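Regulatory protein PcrH (Pseudomonas aeruginosa, PDB 2XCB) binds the chaperone-binding region of the translocator protein PopD and so probably acts as its chaperone in type III secretion. Local coordinates at residues Leu18-Tyr22 and Ala52-Leu56; Ala37-Gln42 and Gly57-Arg62. One frame throughout, in Å; residues are numbered along the deposited sequence.

Overall arrangement
From the N terminus the chain runs through helix 15-30, turns into helix 34-47, and then enters helix 52-64, which serves both contacts. Contact 1 joins the early part of the first helix to the start of the third, closing a loop of 29 residues that holds the whole of helix 34-47. Contact 2 joins 37-42 to 57-62, a shorter closure between consecutive antiparallel helices. Because 37-42 falls between 18-22 and 52-56 while 57-62 lies beyond 52-56, the four segments alternate along the chain and the two closures cross instead of nesting. Their centres lie about 9 Å apart, and Y22 packs on F41, so all three helices are tied into one layered array that receives the bound peptide.

Contact 1. Residues Leu18-Tyr22 and Ala52-Leu56; sequences LEQLY and ARYFL
R53 reaches across from helix 52-64 to meet both E19 and Y22 on helix 15-30. Its CB rests near the rim of the tyrosine ring, 3.9 Å from Y22 CE1. With CG anti to its carbonyl carbon, the chain runs on to a bend at chi3, and this brings the guanidinium over one face of Y22. R53 CZ lies 4.6 Å from the centroid of the Y22 ring and 14° off the normal, a cation-pi contact in which the guanidinium is tilted over the face and not laid parallel to it. At the tip, NH1 and NH2 both grip one oxygen end-on: E19 OE1 is 3.0 Å from R53 NH1 and 3.2 Å from R53 NH2. OE1 receives them through its syn lone pair, close to the guanidinium plane, and NH1 also makes a weak bond to OE2. NH2 also forms a salt bridge with D51, so the arginine sits between two carboxylates, which probably favour its positive charge.

Beside the salt bridge, Y22 CD1 meets Y54 CD1 at 3.8 Å, the Y22 atom lying at the edge of the Y54 ring. The rings are inclined at 35°, and Y54 OH lies 3.9 Å from L18 CB. Y22 suits its position by being apolar along the ring and polar at the end: its OH hydrogen-bonds the backbone of the bound peptide and accepts from a water that also donates to R53 O.

The two helix segments run nearly parallel, 23° apart with axes 12.0 Å from each other, so long side chains must span the gap, while L44 of helix 34-47 touches L18 and Y54. Like-directed helices that touch each other, with an antiparallel helix between them in the chain, are the arrangement of tetratricopeptide-like helical repeats, here contributing to the peptide-binding surface.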
loop_
_atom_site.group_PDB
_atom_site.type_symbol
_atom_site.label_atom_id
_atom_site.label_comp_id
_atom_site.label_asym_id
_atom_site.label_seq_id
_atom_site.Cartn_x
_atom_site.Cartn_y
_atom_site.Cartn_z
ATOM N N LEU A 18 0.777 3.261 -7.728
ATOM C CA LEU A 18 1.987 2.395 -7.542
ATOM C C LEU A 18 3.225 3.113 -7.026
ATOM O O LEU A 18 3.902 2.642 -6.125
ATOM C CB LEU A 18 2.333 1.638 -8.817
ATOM C CG LEU A 18 1.219 0.688 -9.198
ATOM C CD1 LEU A 18 1.403 0.167 -10.583
ATOM C CD2 LEU A 18 1.116 -0.424 -8.190
ATOM N N GLU A 19 3.510 4.290 -7.571
ATOM C CA GLU A 19 4.623 5.096 -7.124
ATOM C C GLU A 19 4.506 5.484 -5.661
ATOM O O GLU A 19 5.481 5.423 -4.895
ATOM C CB GLU A 19 4.757 6.334 -7.999
ATOM C CG GLU A 19 6.146 6.974 -7.965
ATOM C CD GLU A 19 7.332 5.948 -7.932
ATOM O OE1 GLU A 19 7.386 5.067 -8.837
ATOM O OE2 GLU A 19 8.170 6.058 -6.966
ATOM N N GLN A 20 3.311 5.867 -5.241
ATOM C CA GLN A 20 3.113 6.173 -3.829
ATOM C C GLN A 20 3.190 4.943 -2.932
ATOM O O GLN A 20 3.671 5.001 -1.768
ATOM C CB GLN A 20 1.782 6.922 -3.632
ATOM C CG GLN A 20 1.776 8.311 -4.276
ATOM C CD GLN A 20 0.358 8.911 -4.319
ATOM O OE1 GLN A 20 -0.388 8.787 -3.357
ATOM N NE2 GLN A 20 -0.014 9.538 -5.445
ATOM N N LEU A 21 2.768 3.813 -3.466
ATOM C CA LEU A 21 2.881 2.576 -2.713
ATOM C C LEU A 21 4.344 2.111 -2.606
ATOM O O LEU A 21 4.760 1.595 -1.567
ATOM C CB LEU A 21 2.087 1.556 -3.465
ATOM C CG LEU A 21 1.169 0.597 -2.762
ATOM C CD1 LEU A 21 0.629 1.239 -1.474
ATOM C CD2 LEU A 21 0.058 0.216 -3.748
ATOM N N TYR A 22 5.120 2.300 -3.680
ATOM C CA TYR A 22 6.553 2.064 -3.587
ATOM C C TYR A 22 7.204 2.953 -2.561
ATOM O O TYR A 22 7.993 2.466 -1.733
ATOM C CB TYR A 22 7.237 2.117 -4.960
ATOM C CG TYR A 22 8.772 2.068 -4.843
ATOM C CD1 TYR A 22 9.423 0.861 -4.668
ATOM C CD2 TYR A 22 9.546 3.251 -4.800
ATOM C CE1 TYR A 22 10.806 0.794 -4.551
ATOM C CE2 TYR A 22 10.971 3.185 -4.646
ATOM C CZ TYR A 22 11.555 1.981 -4.503
ATOM O OH TYR A 22 12.900 1.906 -4.380
ATOM N N ALA A 52 12.132 -3.849 -11.685
ATOM C CA ALA A 52 13.230 -4.369 -10.834
ATOM C C ALA A 52 13.291 -3.726 -9.420
ATOM O O ALA A 52 13.698 -4.377 -8.472
ATOM C CB ALA A 52 14.613 -4.255 -11.570
ATOM N N ARG A 53 12.946 -2.448 -9.277
ATOM C CA ARG A 53 12.948 -1.855 -7.937
ATOM C C ARG A 53 12.148 -2.659 -6.920
ATOM O O ARG A 53 12.553 -2.782 -5.714
ATOM C CB ARG A 53 12.453 -0.399 -7.910
ATOM C CG ARG A 53 13.074 0.568 -8.931
ATOM C CD ARG A 53 12.309 2.005 -9.025
ATOM N NE ARG A 53 10.920 1.800 -9.444
ATOM C CZ ARG A 53 9.904 2.621 -9.198
ATOM N NH1 ARG A 53 10.090 3.777 -8.546
ATOM N NH2 ARG A 53 8.702 2.281 -9.635
ATOM N N TYR A 54 11.025 -3.200 -7.357
ATOM C CA TYR A 54 10.146 -3.922 -6.406
ATOM C C TYR A 54 10.824 -5.216 -5.930
ATOM O O TYR A 54 10.613 -5.677 -4.810
ATOM C CB TYR A 54 8.781 -4.291 -7.038
ATOM C CG TYR A 54 8.015 -3.103 -7.578
ATOM C CD1 TYR A 54 8.349 -1.814 -7.170
ATOM C CD2 TYR A 54 6.952 -3.263 -8.482
ATOM C CE1 TYR A 54 7.642 -0.663 -7.694
ATOM C CE2 TYR A 54 6.232 -2.097 -9.017
ATOM C CZ TYR A 54 6.596 -0.843 -8.580
ATOM O OH TYR A 54 5.924 0.256 -9.072
ATOM N N PHE A 55 11.629 -5.815 -6.798
ATOM C CA PHE A 55 12.246 -7.141 -6.459
ATOM C C PHE A 55 13.478 -6.961 -5.582
ATOM O O PHE A 55 13.798 -7.822 -4.726
ATOM C CB PHE A 55 12.538 -7.931 -7.736
ATOM C CG PHE A 55 11.253 -8.312 -8.465
ATOM C CD1 PHE A 55 10.511 -9.431 -8.066
ATOM C CD2 PHE A 55 10.748 -7.510 -9.454
ATOM C CE1 PHE A 55 9.246 -9.742 -8.685
ATOM C CE2 PHE A 55 9.490 -7.830 -10.077
ATOM C CZ PHE A 55 8.766 -8.911 -9.703
ATOM N N LEU A 56 14.171 -5.851 -5.833
ATOM C CA LEU A 56 15.270 -5.313 -4.982
ATOM C C LEU A 56 14.707 -5.059 -3.627
ATOM O O LEU A 56 15.260 -5.490 -2.617
ATOM C CB LEU A 56 15.894 -4.005 -5.586
ATOM C CG LEU A 56 17.189 -3.637 -4.796
ATOM C CD1 LEU A 56 18.219 -4.791 -4.878
ATOM C CD2 LEU A 56 17.776 -2.324 -5.266
HETATM O O HOH W 1 14.392 -0.471 -4.915
#

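Contact 2. Residues Ala37-Gln42 and Gly57-Arg62; sequences AQKIFQ and GLGACR
The F41 ring has the backbone of G57 over one face and the sulfur of C61 at its edge. G57 CA sits above the centre of the F41 ring, 3.7 Å from the centroid, a CH-pi contact. Glycine, having no side chain, lets the backbone itself lie against the ring. C61 SG approaches near the ring plane, 3.7 Å from F41 CD2, in a sulfur-aromatic contact, and also meets A37 CB at 3.5 Å; the small cysteine and alanine are consistent with a close approach of the helices.

The guanidinium of R62 carries L58 CD1 over one face, while the amide of Q38 stands at its edge. R62 NE donates to Q38 OE1 over 3.0 Å, and at 162° the bond is fairly straight. The acceptor lies near the guanidinium plane, yet the amide plane of Q38 and the guanidinium plane of R62 are almost perpendicular, 88° apart. Q38 gets there by holding CG anti to its backbone N (chi1 -170°) and staying extended. Q42, bent at chi2, sets its OE1 beside L58 CD2, and a water donates to Q42 OE1 over 2.6 Å while accepting from R62 NH2.

The axes of the two antiparallel segments, on helices 34-47 and 52-64, approach to 8.5 Å. Their chemistry is divided: an apolar seam of A37, F41, G57 and C61, with F41 also touching an apolar side chain of the bound peptide, is flanked by a partly exposed polar border. There R62 spreads its donors over Q38, a water and Q70 O, so the arginine is held by neutral acceptors rather than an ion pair across this interface.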
loop_
_atom_site.group_PDB
_atom_site.type_symbol
_atom_site.label_atom_id
_atom_site.label_comp_id
_atom_site.label_asym_id
_atom_site.label_seq_id
_atom_site.Cartn_x
_atom_site.Cartn_y
_atom_site.Cartn_z
ATOM N N ALA A 37 7.353 -3.780 5.265
ATOM C CA ALA A 37 7.946 -3.427 3.979
ATOM C C ALA A 37 7.895 -4.659 3.056
ATOM O O ALA A 37 7.533 -4.572 1.884
ATOM C CB ALA A 37 9.345 -2.928 4.172
ATOM N N GLN A 38 8.216 -5.819 3.602
ATOM C CA GLN A 38 8.149 -7.033 2.756
ATOM C C GLN A 38 6.765 -7.225 2.111
ATOM O O GLN A 38 6.643 -7.645 0.963
ATOM C CB GLN A 38 8.435 -8.277 3.586
ATOM C CG GLN A 38 8.603 -9.521 2.675
ATOM C CD GLN A 38 8.784 -10.805 3.458
ATOM O OE1 GLN A 38 9.015 -11.882 2.878
ATOM N NE2 GLN A 38 8.585 -10.723 4.758
ATOM N N LYS A 39 5.730 -7.032 2.906
ATOM C CA LYS A 39 4.377 -7.196 2.426
ATOM C C LYS A 39 4.031 -6.170 1.365
ATOM O O LYS A 39 3.364 -6.483 0.394
ATOM C CB LYS A 39 3.370 -7.063 3.608
ATOM C CG LYS A 39 3.502 -8.205 4.614
ATOM C CD LYS A 39 2.805 -7.974 5.873
ATOM C CE LYS A 39 2.742 -9.352 6.589
ATOM N NZ LYS A 39 2.274 -9.124 7.976
ATOM N N ILE A 40 4.404 -4.927 1.568
ATOM C CA ILE A 40 4.178 -3.942 0.507
ATOM C C ILE A 40 4.922 -4.310 -0.815
ATOM O O ILE A 40 4.350 -4.297 -1.925
ATOM C CB ILE A 40 4.566 -2.567 1.054
ATOM C CG1 ILE A 40 3.630 -2.266 2.235
ATOM C CG2 ILE A 40 4.527 -1.493 -0.060
ATOM C CD1 ILE A 40 2.206 -1.884 1.763
ATOM N N PHE A 41 6.195 -4.757 -0.688
ATOM C CA PHE A 41 6.932 -5.098 -1.907
ATOM C C PHE A 41 6.391 -6.361 -2.575
ATOM O O PHE A 41 6.369 -6.417 -3.810
ATOM C CB PHE A 41 8.456 -5.206 -1.643
ATOM C CG PHE A 41 9.081 -3.906 -1.342
ATOM C CD1 PHE A 41 9.016 -2.875 -2.240
ATOM C CD2 PHE A 41 9.778 -3.721 -0.154
ATOM C CE1 PHE A 41 9.625 -1.635 -1.930
ATOM C CE2 PHE A 41 10.368 -2.546 0.129
ATOM C CZ PHE A 41 10.273 -1.505 -0.720
ATOM N N GLN A 42 5.978 -7.339 -1.766
ATOM C CA GLN A 42 5.394 -8.518 -2.277
ATOM C C GLN A 42 4.142 -8.107 -3.046
ATOM O O GLN A 42 3.904 -8.618 -4.144
ATOM C CB GLN A 42 5.109 -9.493 -1.123
ATOM C CG GLN A 42 4.175 -10.654 -1.407
ATOM C CD GLN A 42 4.798 -11.805 -2.195
ATOM O OE1 GLN A 42 5.999 -12.037 -2.146
ATOM N NE2 GLN A 42 3.962 -12.537 -2.911
ATOM N N GLY A 57 13.587 -4.328 -3.566
ATOM C CA GLY A 57 12.912 -4.065 -2.257
ATOM C C GLY A 57 12.505 -5.351 -1.485
ATOM O O GLY A 57 12.846 -5.528 -0.276
ATOM N N LEU A 58 11.850 -6.259 -2.196
ATOM C CA LEU A 58 11.393 -7.514 -1.574
ATOM C C LEU A 58 12.654 -8.245 -1.082
ATOM O O LEU A 58 12.712 -8.768 0.072
ATOM C CB LEU A 58 10.617 -8.319 -2.628
ATOM C CG LEU A 58 10.064 -9.708 -2.228
ATOM C CD1 LEU A 58 9.225 -9.569 -0.975
ATOM C CD2 LEU A 58 9.300 -10.539 -3.335
ATOM N N GLY A 59 13.629 -8.429 -1.989
ATOM C CA GLY A 59 14.946 -9.083 -1.570
ATOM C C GLY A 59 15.583 -8.489 -0.347
ATOM O O GLY A 59 15.937 -9.208 0.544
ATOM N N ALA A 60 15.697 -7.151 -0.283
ATOM C CA ALA A 60 16.358 -6.483 0.791
ATOM C C ALA A 60 15.616 -6.750 2.119
ATOM O O ALA A 60 16.248 -6.955 3.186
ATOM C CB ALA A 60 16.404 -4.999 0.461
ATOM N N CYS A 61 14.263 -6.772 2.069
ATOM C CA CYS A 61 13.473 -7.046 3.267
ATOM C C CYS A 61 13.692 -8.419 3.816
ATOM O O CYS A 61 13.872 -8.569 5.004
ATOM C CB CYS A 61 11.952 -6.870 3.010
ATOM S SG CYS A 61 11.537 -5.226 2.738
ATOM N N ARG A 62 13.691 -9.401 2.932
ATOM C CA ARG A 62 13.905 -10.771 3.320
ATOM C C ARG A 62 15.352 -11.008 3.859
ATOM O O ARG A 62 15.572 -11.702 4.867
ATOM C CB ARG A 62 13.626 -11.648 2.119
ATOM C CG ARG A 62 12.120 -11.755 1.842
ATOM C CD ARG A 62 11.856 -12.326 0.479
ATOM N NE ARG A 62 10.439 -12.653 0.335
ATOM C CZ ARG A 62 9.895 -13.358 -0.659
ATOM N NH1 ARG A 62 10.605 -13.791 -1.717
ATOM N NH2 ARG A 62 8.563 -13.521 -0.650
HETATM O O HOH W 2 6.217 -12.113 0.460
#